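Protein SCO1, mitochondrial (PDB 2B7K) acts as a copper chaperone of the mitochondrial inner membrane, required for accumulation of cytochrome c oxidase subunits 1 and 2. Local coordinates at residues Gly16-Leu20 with Gln156-Ala160; Asn38-Phe43 with Leu79-Phe83; Leu64-Asn69 with His104-Leu108; Met151-Gly155 with Ser180-Ala184. All blocks are in the same frame, centred on the assembly; numbering follows the deposited sequence.

In the fold
The chain is the SCO1/SenC domain, a thioredoxin-like fold. Contacts 2 and 3 are partly buried, while contacts 1 and 4 lie at the surface. Contact 2 joins the two parallel strands 44-49 and 80-85 at one end, and contact 3 sets helix 56-75 against the loop that enters strand 108-111. The two touch where P81 and F83 pair with L108. Contacts 1 and 4 share the hairpin of strands 148-151 and 157-161, and hold the two modelled chain ends. Contact 2 touches contact 4 through F43 and G41. Rings are packed in contacts 1, 3 and 4, but direct hydrogen bonds cross only contacts 2 and 4. A water perhaps helps contact 1.

Contact 1: Gly16-Leu20 with Gln156-Ala160; sequences GKPSL and QFVDA
L20 lies over one face of the F157 ring. Its CD2 methyl stands 4.0 Å from the ring centroid and 13° off the ring normal, a CH-pi contact. The two side chains run side by side and point the same way. F157 opens strand 157-161, an outermost strand of the sheet. Its CG is anti to the backbone N (chi1 172°), which brings the ring against L20 and P18. The other face of the ring is covered by its own strand, with the backbone N of D159 3.8 Å above the plane and over its centre. K17 CB meets the edge of the ring, 4.0 Å from F157 CE2. P18 O approaches obliquely, 3.7 Å from F157 CD2. Y149 and M151 of strand 148-151 also touch F157. This is the tight part.

The solvent side is held less firmly. The exposed K17 chain runs along the surface past the ring edge and bends only at its last torsion. Its CE touches V158 O at 3.2 Å, but no hydrogen bond or salt bridge to this strand fixes the amine. K17 NZ and D159 OD1 remain 5.5 Å apart. V158 and D159 form a classic beta bulge opposite L150. At the other end a water accepts from F157 N at 2.8 Å. It can donate to L20 O or to Q156 OE1, though not certainly to both.

No direct hydrogen bond crosses this contact. The N-terminal segment is therefore laid on the sheet edge by apolar packing, perhaps helped by the water within reach of L20 O, and does not add a strand.

Contact 2: Asn38-Phe43 with Leu79-Phe83; sequences NLLGKF and LQPLF
The end of loop 38-43 runs into strand 44-49 beside strand 80-85, its parallel neighbour in the thioredoxin-like sheet, and Q80 N donates to F43 O at 2.9 Å. L79 CA adds a CA-H...O contact to the same oxygen. Before this point the loop makes a type II turn from L39 to K42.

Q80 carries most of the side-chain contact. A trans first torsion (chi1 171°) and an extended chain carry its amide back over the loop. Q80 NE2 donates to N38 O at 3.1 Å, nearly straight at 169°. The acceptor lies in the amide plane, but the donor is tilted 32° from the carbonyl plane. S44 OG is a second partner of NE2, and the two bonds should fix the amide's rotation.

Apolar groups pack nearby. L39 CD2 meets L82 CD1 at 3.8 Å, and F43 CB meets L79 CD2 at 3.7 Å. F43 also stacks edge-to-face with Y181.

The K42 chain runs across the amide, with CE 3.6 Å from Q80 OE1. One water joins the two polar groups: it donates to Q80 OE1 at 2.7 Å and accepts from K42 NZ at 3.2 Å.

Contact 3: Leu64-Asn69 with His104-Leu108; sequences LGLWLN and HPSIL
H104 sets its ring against L68 and N69 of helix 56-75, and its ND1 accepts a hydrogen bond from S106 N at 3.1 Å. The bond is fairly straight (162°) and lies close to the ring plane. It ties the ring to its own type I turn, which runs from H104 to I107.

L68 covers one face of the ring. Its CD1 is 4.0 Å from the ring centroid and 15° off the normal, a CH-pi contact offset toward the rim. N69 comes at the edge. N69 ND2 is only 2.8 Å from H104 NE2, but the angle is poor for a hydrogen bond and the orientation of the N69 amide is doubtful. H104 CB lies 3.9 Å from G65 CA, and H104 CD2 3.6 Å from G65 O.

Deeper in, L64 and I107 meet tip to tip, with L64 CD2 4.0 Å from I107 CD1. L68 CD1 packs beside I107 CG1, and I107 reaches on to F83.

Helix 56-75 links the parallel strands 44-49 and 80-85, and the H104 loop leads into strand 108-111. The helix of one beta-alpha-beta crossover thus packs on the loop that closes the next, as the thioredoxin-like sheet is built.

Contact 4: Met151-Gly155 with Ser180-Ala184; sequences MDPEG and SYVPA
The tight turn of a beta hairpin, between strands 148-151 and 157-161, meets the C-terminal tail that follows helix 169-180. The turn is type I, from D152 to G155, and G155 N bonds D152 O. D152 also forms an Asx turn: its OD1 accepts from E154 N at 2.8 Å, met from above the carboxylate plane. Q156 N is a further donor to that oxygen.

P153 lies over one face of the Y181 ring. P153 CD is 3.8 Å from the ring centroid and 16° off the normal, a CH-pi contact. On the opposite face P183 N stands 3.7 Å above the plane. The ring lies between the P153 ring and the backbone of its own tail. Y181 chi1 of 173° swings the ring toward the hairpin. F43 also touches P153.

The E154 carboxylate stands nearly perpendicular to the Y181 ring. E154 CG lies 3.5 Å from Y181 OH. The extended chain carries the carboxylate past the ring to A184, the last modelled residue. A184 N donates to E154 OE1 at 2.7 Å, nearly in line with the C-O bond, although the angle at hydrogen is only 142°.

Contact 1: Gly16-Leu20 with Gln156-Ala160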
loop_
_atom_site.group_PDB
_atom_site.type_symbol
_atom_site.label_atom_id
_atom_site.label_comp_id
_atom_site.label_asym_id
_atom_site.label_seq_id
_atom_site.Cartn_x
_atom_site.Cartn_y
_atom_site.Cartn_z
ATOM N N GLY A 16 -14.944 12.880 7.951
ATOM C CA GLY A 16 -14.381 12.823 9.328
ATOM C C GLY A 16 -12.872 12.703 9.311
ATOM O O GLY A 16 -12.165 13.603 9.759
ATOM N N LYS A 17 -12.377 11.580 8.800
ATOM C CA LYS A 17 -10.943 11.345 8.716
ATOM C C LYS A 17 -10.377 12.243 7.621
ATOM O O LYS A 17 -11.120 12.729 6.770
ATOM C CB LYS A 17 -10.669 9.876 8.385
ATOM C CG LYS A 17 -11.102 8.909 9.477
ATOM C CD LYS A 17 -10.774 7.471 9.106
ATOM C CE LYS A 17 -11.063 6.526 10.260
ATOM N NZ LYS A 17 -12.479 6.607 10.708
ATOM N N PRO A 18 -9.056 12.482 7.630
ATOM C CA PRO A 18 -8.490 13.342 6.588
ATOM C C PRO A 18 -8.848 12.831 5.194
ATOM O O PRO A 18 -8.835 11.626 4.944
ATOM C CB PRO A 18 -6.989 13.302 6.882
ATOM C CG PRO A 18 -6.804 11.975 7.547
ATOM C CD PRO A 18 -7.993 11.901 8.468
ATOM N N SER A 19 -9.181 13.758 4.299
ATOM C CA SER A 19 -9.568 13.425 2.934
ATOM C C SER A 19 -8.386 12.953 2.090
ATOM O O SER A 19 -7.971 13.629 1.148
ATOM C CB SER A 19 -10.225 14.642 2.273
ATOM O OG SER A 19 -10.694 14.331 0.973
ATOM N N LEU A 20 -7.857 11.783 2.430
ATOM C CA LEU A 20 -6.724 11.207 1.713
ATOM C C LEU A 20 -7.167 10.460 0.468
ATOM O O LEU A 20 -8.309 10.016 0.372
ATOM C CB LEU A 20 -5.951 10.259 2.632
ATOM C CG LEU A 20 -4.912 10.891 3.563
ATOM C CD1 LEU A 20 -5.471 12.137 4.221
ATOM C CD2 LEU A 20 -4.486 9.866 4.597
ATOM N N GLN A 156 -12.285 4.646 -1.228
ATOM C CA GLN A 156 -12.255 5.629 -0.153
ATOM C C GLN A 156 -11.332 5.226 0.988
ATOM O O GLN A 156 -11.230 4.051 1.331
ATOM C CB GLN A 156 -13.666 5.844 0.397
ATOM C CG GLN A 156 -14.667 6.273 -0.660
ATOM C CD GLN A 156 -14.206 7.500 -1.418
ATOM O OE1 GLN A 156 -14.023 8.569 -0.835
ATOM N NE2 GLN A 156 -14.010 7.350 -2.726
ATOM N N PHE A 157 -10.667 6.217 1.569
ATOM C CA PHE A 157 -9.770 5.993 2.692
ATOM C C PHE A 157 -10.612 5.656 3.911
ATOM O O PHE A 157 -11.541 6.390 4.256
ATOM C CB PHE A 157 -8.960 7.257 2.975
ATOM C CG PHE A 157 -8.137 7.185 4.228
ATOM C CD1 PHE A 157 -7.004 6.372 4.290
ATOM C CD2 PHE A 157 -8.483 7.942 5.346
ATOM C CE1 PHE A 157 -6.227 6.317 5.446
ATOM C CE2 PHE A 157 -7.713 7.893 6.509
ATOM C CZ PHE A 157 -6.581 7.079 6.557
ATOM N N VAL A 158 -10.300 4.547 4.567
ATOM C CA VAL A 158 -11.063 4.172 5.746
ATOM C C VAL A 158 -10.217 4.119 7.007
ATOM O O VAL A 158 -10.746 4.243 8.111
ATOM C CB VAL A 158 -11.770 2.817 5.557
ATOM C CG1 VAL A 158 -12.854 2.947 4.509
ATOM C CG2 VAL A 158 -10.772 1.757 5.153
ATOM N N ASP A 159 -8.906 3.946 6.856
ATOM C CA ASP A 159 -8.044 3.885 8.029
ATOM C C ASP A 159 -6.559 3.804 7.694
ATOM O O ASP A 159 -6.173 3.313 6.637
ATOM C CB ASP A 159 -8.446 2.681 8.889
ATOM C CG ASP A 159 -7.769 2.673 10.243
ATOM O OD1 ASP A 159 -7.828 3.708 10.942
ATOM O OD2 ASP A 159 -7.190 1.630 10.615
ATOM N N ALA A 160 -5.731 4.304 8.604
ATOM C CA ALA A 160 -4.287 4.268 8.433
ATOM C C ALA A 160 -3.721 3.466 9.591
ATOM O O ALA A 160 -4.111 3.663 10.742
ATOM C CB ALA A 160 -3.713 5.672 8.441
HETATM O O HOH W 1 -11.135 8.897 0.728
#

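Contact 2: Asn38-Phe43 with Leu79-Phe83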
loop_
_atom_site.group_PDB
_atom_site.type_symbol
_atom_site.label_atom_id
_atom_site.label_comp_id
_atom_site.label_asym_id
_atom_site.label_seq_id
_atom_site.Cartn_x
_atom_site.Cartn_y
_atom_site.Cartn_z
ATOM N N ASN A 38 -8.150 1.413 -10.344
ATOM C CA ASN A 38 -7.783 0.032 -10.038
ATOM C C ASN A 38 -8.002 -0.313 -8.565
ATOM O O ASN A 38 -7.775 -1.451 -8.147
ATOM C CB ASN A 38 -6.324 -0.243 -10.422
ATOM C CG ASN A 38 -6.111 -0.295 -11.928
ATOM O OD1 ASN A 38 -5.841 0.719 -12.572
ATOM N ND2 ASN A 38 -6.246 -1.490 -12.498
ATOM N N LEU A 39 -8.440 0.667 -7.779
ATOM C CA LEU A 39 -8.707 0.438 -6.359
ATOM C C LEU A 39 -10.148 -0.026 -6.177
ATOM O O LEU A 39 -10.517 -0.566 -5.137
ATOM C CB LEU A 39 -8.516 1.726 -5.559
ATOM C CG LEU A 39 -7.126 2.363 -5.553
ATOM C CD1 LEU A 39 -7.158 3.600 -4.663
ATOM C CD2 LEU A 39 -6.097 1.356 -5.048
ATOM N N LEU A 40 -10.961 0.201 -7.199
ATOM C CA LEU A 40 -12.375 -0.162 -7.147
ATOM C C LEU A 40 -12.639 -1.664 -7.096
ATOM O O LEU A 40 -11.950 -2.452 -7.742
ATOM C CB LEU A 40 -13.104 0.448 -8.348
ATOM C CG LEU A 40 -13.024 1.976 -8.429
ATOM C CD1 LEU A 40 -13.693 2.465 -9.710
ATOM C CD2 LEU A 40 -13.693 2.584 -7.200
ATOM N N GLY A 41 -13.637 -2.049 -6.306
ATOM C CA GLY A 41 -14.006 -3.451 -6.198
ATOM C C GLY A 41 -13.222 -4.307 -5.223
ATOM O O GLY A 41 -13.396 -5.522 -5.194
ATOM N N LYS A 42 -12.352 -3.700 -4.427
ATOM C CA LYS A 42 -11.581 -4.484 -3.472
ATOM C C LYS A 42 -10.972 -3.643 -2.370
ATOM O O LYS A 42 -10.944 -2.426 -2.458
ATOM C CB LYS A 42 -10.490 -5.267 -4.203
ATOM C CG LYS A 42 -9.838 -4.505 -5.339
ATOM C CD LYS A 42 -9.120 -5.453 -6.283
ATOM C CE LYS A 42 -8.692 -4.746 -7.556
ATOM N NZ LYS A 42 -8.096 -5.694 -8.536
ATOM N N PHE A 43 -10.520 -4.304 -1.310
ATOM C CA PHE A 43 -9.883 -3.602 -0.208
ATOM C C PHE A 43 -8.407 -3.573 -0.546
ATOM O O PHE A 43 -7.801 -4.613 -0.788
ATOM C CB PHE A 43 -10.120 -4.344 1.108
ATOM C CG PHE A 43 -11.306 -3.836 1.874
ATOM C CD1 PHE A 43 -11.228 -2.639 2.578
ATOM C CD2 PHE A 43 -12.508 -4.531 1.862
ATOM C CE1 PHE A 43 -12.336 -2.137 3.260
ATOM C CE2 PHE A 43 -13.624 -4.038 2.540
ATOM C CZ PHE A 43 -13.536 -2.842 3.238
ATOM N N LEU A 79 -6.411 -8.997 0.306
ATOM C CA LEU A 79 -6.284 -7.571 0.031
ATOM C C LEU A 79 -5.456 -7.346 -1.230
ATOM O O LEU A 79 -4.835 -8.274 -1.756
ATOM C CB LEU A 79 -5.588 -6.852 1.190
ATOM C CG LEU A 79 -6.133 -6.971 2.613
ATOM C CD1 LEU A 79 -5.191 -6.232 3.558
ATOM C CD2 LEU A 79 -7.540 -6.391 2.703
ATOM N N GLN A 80 -5.468 -6.106 -1.712
ATOM C CA GLN A 80 -4.674 -5.701 -2.868
ATOM C C GLN A 80 -3.560 -4.847 -2.268
ATOM O O GLN A 80 -3.738 -3.648 -2.058
ATOM C CB GLN A 80 -5.491 -4.843 -3.848
ATOM C CG GLN A 80 -4.613 -4.221 -4.945
ATOM C CD GLN A 80 -5.402 -3.569 -6.066
ATOM O OE1 GLN A 80 -5.241 -3.928 -7.235
ATOM N NE2 GLN A 80 -6.248 -2.603 -5.720
ATOM N N PRO A 81 -2.407 -5.459 -1.962
ATOM C CA PRO A 81 -1.284 -4.721 -1.376
ATOM C C PRO A 81 -0.481 -3.987 -2.433
ATOM O O PRO A 81 -0.086 -4.570 -3.447
ATOM C CB PRO A 81 -0.484 -5.812 -0.673
ATOM C CG PRO A 81 -0.686 -6.987 -1.562
ATOM C CD PRO A 81 -2.130 -6.906 -2.003
ATOM N N LEU A 82 -0.240 -2.703 -2.184
ATOM C CA LEU A 82 0.487 -1.867 -3.131
ATOM C C LEU A 82 1.645 -1.143 -2.466
ATOM O O LEU A 82 1.479 -0.552 -1.399
ATOM C CB LEU A 82 -0.464 -0.826 -3.737
ATOM C CG LEU A 82 -1.717 -1.395 -4.410
ATOM C CD1 LEU A 82 -2.702 -0.271 -4.724
ATOM C CD2 LEU A 82 -1.307 -2.130 -5.677
ATOM N N PHE A 83 2.815 -1.212 -3.095
ATOM C CA PHE A 83 4.003 -0.521 -2.606
ATOM C C PHE A 83 4.274 0.606 -3.595
ATOM O O PHE A 83 4.630 0.356 -4.743
ATOM C CB PHE A 83 5.210 -1.457 -2.568
ATOM C CG PHE A 83 6.490 -0.781 -2.133
ATOM C CD1 PHE A 83 7.590 -0.737 -2.983
ATOM C CD2 PHE A 83 6.593 -0.195 -0.875
ATOM C CE1 PHE A 83 8.786 -0.114 -2.579
ATOM C CE2 PHE A 83 7.776 0.428 -0.461
ATOM C CZ PHE A 83 8.874 0.469 -1.312
HETATM O O HOH W 2 -5.863 -3.897 -9.909
#

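Contact 3: Leu64-Asn69 with His104-Leu108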
loop_
_atom_site.group_PDB
_atom_site.type_symbol
_atom_site.label_atom_id
_atom_site.label_comp_id
_atom_site.label_asym_id
_atom_site.label_seq_id
_atom_site.Cartn_x
_atom_site.Cartn_y
_atom_site.Cartn_z
ATOM N N LEU A 64 3.796 -6.371 6.821
ATOM C CA LEU A 64 2.681 -6.487 5.883
ATOM C C LEU A 64 2.528 -7.933 5.394
ATOM O O LEU A 64 1.415 -8.436 5.254
ATOM C CB LEU A 64 2.885 -5.542 4.689
ATOM C CG LEU A 64 1.843 -5.609 3.564
ATOM C CD1 LEU A 64 0.468 -5.245 4.122
ATOM C CD2 LEU A 64 2.230 -4.661 2.428
ATOM N N GLY A 65 3.649 -8.599 5.139
ATOM C CA GLY A 65 3.593 -9.977 4.684
ATOM C C GLY A 65 2.956 -10.872 5.734
ATOM O O GLY A 65 2.196 -11.791 5.410
ATOM N N LEU A 66 3.262 -10.605 6.997
ATOM C CA LEU A 66 2.688 -11.394 8.085
ATOM C C LEU A 66 1.182 -11.169 8.112
ATOM O O LEU A 66 0.407 -12.114 8.265
ATOM C CB LEU A 66 3.293 -10.984 9.427
ATOM C CG LEU A 66 4.773 -11.312 9.647
ATOM C CD1 LEU A 66 5.170 -10.885 11.044
ATOM C CD2 LEU A 66 5.008 -12.808 9.464
ATOM N N TRP A 67 0.777 -9.910 7.965
ATOM C CA TRP A 67 -0.643 -9.563 7.956
ATOM C C TRP A 67 -1.381 -10.263 6.819
ATOM O O TRP A 67 -2.426 -10.884 7.031
ATOM C CB TRP A 67 -0.838 -8.051 7.787
ATOM C CG TRP A 67 -0.500 -7.204 8.987
ATOM C CD1 TRP A 67 -0.246 -7.628 10.257
ATOM C CD2 TRP A 67 -0.410 -5.775 9.014
ATOM N NE1 TRP A 67 -0.000 -6.548 11.082
ATOM C CE2 TRP A 67 -0.097 -5.398 10.342
ATOM C CE3 TRP A 67 -0.568 -4.773 8.044
ATOM C CZ2 TRP A 67 0.067 -4.061 10.726
ATOM C CZ3 TRP A 67 -0.407 -3.441 8.423
ATOM C CH2 TRP A 67 -0.093 -3.099 9.756
ATOM N N LEU A 68 -0.854 -10.141 5.606
ATOM C CA LEU A 68 -1.481 -10.761 4.443
ATOM C C LEU A 68 -1.701 -12.260 4.608
ATOM O O LEU A 68 -2.787 -12.770 4.320
ATOM C CB LEU A 68 -0.646 -10.501 3.193
ATOM C CG LEU A 68 -0.573 -9.024 2.792
ATOM C CD1 LEU A 68 0.412 -8.848 1.642
ATOM C CD2 LEU A 68 -1.954 -8.529 2.395
ATOM N N ASN A 69 -0.677 -12.966 5.076
ATOM C CA ASN A 69 -0.799 -14.408 5.264
ATOM C C ASN A 69 -1.790 -14.783 6.362
ATOM O O ASN A 69 -2.512 -15.768 6.235
ATOM C CB ASN A 69 0.572 -15.016 5.549
ATOM C CG ASN A 69 1.374 -15.244 4.283
ATOM O OD1 ASN A 69 2.583 -15.462 4.329
ATOM N ND2 ASN A 69 0.697 -15.202 3.140
ATOM N N HIS A 104 6.472 -10.570 0.470
ATOM C CA HIS A 104 5.259 -11.276 0.074
ATOM C C HIS A 104 4.999 -11.050 -1.416
ATOM O O HIS A 104 4.969 -9.909 -1.892
ATOM C CB HIS A 104 4.074 -10.800 0.924
ATOM C CG HIS A 104 2.900 -11.730 0.904
ATOM N ND1 HIS A 104 2.087 -11.887 -0.198
ATOM C CD2 HIS A 104 2.391 -12.540 1.864
ATOM C CE1 HIS A 104 1.126 -12.748 0.083
ATOM N NE2 HIS A 104 1.286 -13.159 1.328
ATOM N N PRO A 105 4.808 -12.143 -2.171
ATOM C CA PRO A 105 4.557 -12.132 -3.618
ATOM C C PRO A 105 3.339 -11.341 -4.095
ATOM O O PRO A 105 3.275 -10.963 -5.258
ATOM C CB PRO A 105 4.424 -13.619 -3.962
ATOM C CG PRO A 105 5.194 -14.308 -2.863
ATOM C CD PRO A 105 4.787 -13.523 -1.655
ATOM N N SER A 106 2.374 -11.109 -3.210
ATOM C CA SER A 106 1.167 -10.375 -3.585
ATOM C C SER A 106 1.374 -8.867 -3.666
ATOM O O SER A 106 0.583 -8.156 -4.291
ATOM C CB SER A 106 0.033 -10.666 -2.599
ATOM O OG SER A 106 -0.473 -11.973 -2.789
ATOM N N ILE A 107 2.434 -8.384 -3.033
ATOM C CA ILE A 107 2.719 -6.956 -3.040
ATOM C C ILE A 107 3.084 -6.494 -4.448
ATOM O O ILE A 107 3.969 -7.052 -5.095
ATOM C CB ILE A 107 3.866 -6.618 -2.062
ATOM C CG1 ILE A 107 3.488 -7.060 -0.641
ATOM C CG2 ILE A 107 4.136 -5.116 -2.076
ATOM C CD1 ILE A 107 4.650 -7.016 0.348
ATOM N N LEU A 108 2.378 -5.482 -4.931
ATOM C CA LEU A 108 2.642 -4.965 -6.270
ATOM C C LEU A 108 3.290 -3.602 -6.171
ATOM O O LEU A 108 2.735 -2.688 -5.550
ATOM C CB LEU A 108 1.341 -4.857 -7.060
ATOM C CG LEU A 108 1.441 -4.365 -8.510
ATOM C CD1 LEU A 108 2.217 -5.370 -9.355
ATOM C CD2 LEU A 108 0.038 -4.165 -9.065
#

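Contact 4: Met151-Gly155 with Ser180-Ala184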
loop_
_atom_site.group_PDB
_atom_site.type_symbol
_atom_site.label_atom_id
_atom_site.label_comp_id
_atom_site.label_asym_id
_atom_site.label_seq_id
_atom_site.Cartn_x
_atom_site.Cartn_y
_atom_site.Cartn_z
ATOM N N MET A 151 -7.813 1.262 1.857
ATOM C CA MET A 151 -8.829 1.872 0.997
ATOM C C MET A 151 -9.927 0.851 0.720
ATOM O O MET A 151 -9.632 -0.300 0.398
ATOM C CB MET A 151 -8.201 2.315 -0.328
ATOM C CG MET A 151 -6.865 3.050 -0.190
ATOM S SD MET A 151 -6.949 4.591 0.761
ATOM C CE MET A 151 -7.610 5.712 -0.465
ATOM N N ASP A 152 -11.190 1.265 0.838
ATOM C CA ASP A 152 -12.296 0.339 0.610
ATOM C C ASP A 152 -12.628 0.118 -0.869
ATOM O O ASP A 152 -12.060 0.767 -1.750
ATOM C CB ASP A 152 -13.550 0.783 1.390
ATOM C CG ASP A 152 -14.177 2.061 0.853
ATOM O OD1 ASP A 152 -13.970 2.406 -0.328
ATOM O OD2 ASP A 152 -14.909 2.715 1.627
ATOM N N PRO A 153 -13.547 -0.821 -1.161
ATOM C CA PRO A 153 -13.950 -1.134 -2.538
ATOM C C PRO A 153 -14.463 0.038 -3.369
ATOM O O PRO A 153 -14.615 -0.083 -4.582
ATOM C CB PRO A 153 -15.006 -2.220 -2.347
ATOM C CG PRO A 153 -14.490 -2.949 -1.147
ATOM C CD PRO A 153 -14.116 -1.806 -0.224
ATOM N N GLU A 154 -14.740 1.163 -2.721
ATOM C CA GLU A 154 -15.205 2.343 -3.443
ATOM C C GLU A 154 -14.049 3.324 -3.609
ATOM O O GLU A 154 -14.236 4.455 -4.052
ATOM C CB GLU A 154 -16.373 3.004 -2.700
ATOM C CG GLU A 154 -17.618 2.128 -2.650
ATOM C CD GLU A 154 -18.757 2.746 -1.861
ATOM O OE1 GLU A 154 -19.816 2.096 -1.745
ATOM O OE2 GLU A 154 -18.597 3.878 -1.357
ATOM N N GLY A 155 -12.851 2.873 -3.248
ATOM C CA GLY A 155 -11.666 3.703 -3.370
ATOM C C GLY A 155 -11.535 4.783 -2.317
ATOM O O GLY A 155 -10.756 5.724 -2.479
ATOM N N SER A 180 -17.281 -5.570 8.219
ATOM C CA SER A 180 -18.392 -4.661 8.479
ATOM C C SER A 180 -18.724 -3.799 7.265
ATOM O O SER A 180 -19.689 -3.034 7.281
ATOM C CB SER A 180 -18.075 -3.760 9.676
ATOM O OG SER A 180 -17.058 -2.828 9.362
ATOM N N TYR A 181 -17.932 -3.928 6.206
ATOM C CA TYR A 181 -18.155 -3.137 4.999
ATOM C C TYR A 181 -19.496 -3.403 4.322
ATOM O O TYR A 181 -19.943 -4.545 4.223
ATOM C CB TYR A 181 -17.041 -3.387 3.980
ATOM C CG TYR A 181 -17.298 -2.733 2.639
ATOM C CD1 TYR A 181 -17.132 -1.359 2.466
ATOM C CD2 TYR A 181 -17.744 -3.484 1.550
ATOM C CE1 TYR A 181 -17.405 -0.750 1.244
ATOM C CE2 TYR A 181 -18.023 -2.883 0.326
ATOM C CZ TYR A 181 -17.850 -1.520 0.181
ATOM O OH TYR A 181 -18.129 -0.924 -1.029
ATOM N N VAL A 182 -20.118 -2.327 3.852
ATOM C CA VAL A 182 -21.389 -2.381 3.139
ATOM C C VAL A 182 -21.317 -1.309 2.050
ATOM O O VAL A 182 -20.956 -0.164 2.318
ATOM C CB VAL A 182 -22.590 -2.071 4.064
ATOM C CG1 VAL A 182 -23.881 -2.118 3.265
ATOM C CG2 VAL A 182 -22.645 -3.072 5.205
ATOM N N PRO A 183 -21.646 -1.670 0.804
ATOM C CA PRO A 183 -21.603 -0.705 -0.300
ATOM C C PRO A 183 -22.580 0.465 -0.137
ATOM O O PRO A 183 -23.506 0.406 0.670
ATOM C CB PRO A 183 -21.917 -1.567 -1.519
ATOM C CG PRO A 183 -22.813 -2.629 -0.954
ATOM C CD PRO A 183 -22.117 -2.985 0.337
ATOM N N ALA A 184 -22.355 1.523 -0.910
ATOM C CA ALA A 184 -23.196 2.717 -0.873
ATOM C C ALA A 184 -24.681 2.367 -0.845
ATOM O O ALA A 184 -25.360 2.785 0.118
ATOM C CB ALA A 184 -22.895 3.599 -2.078
#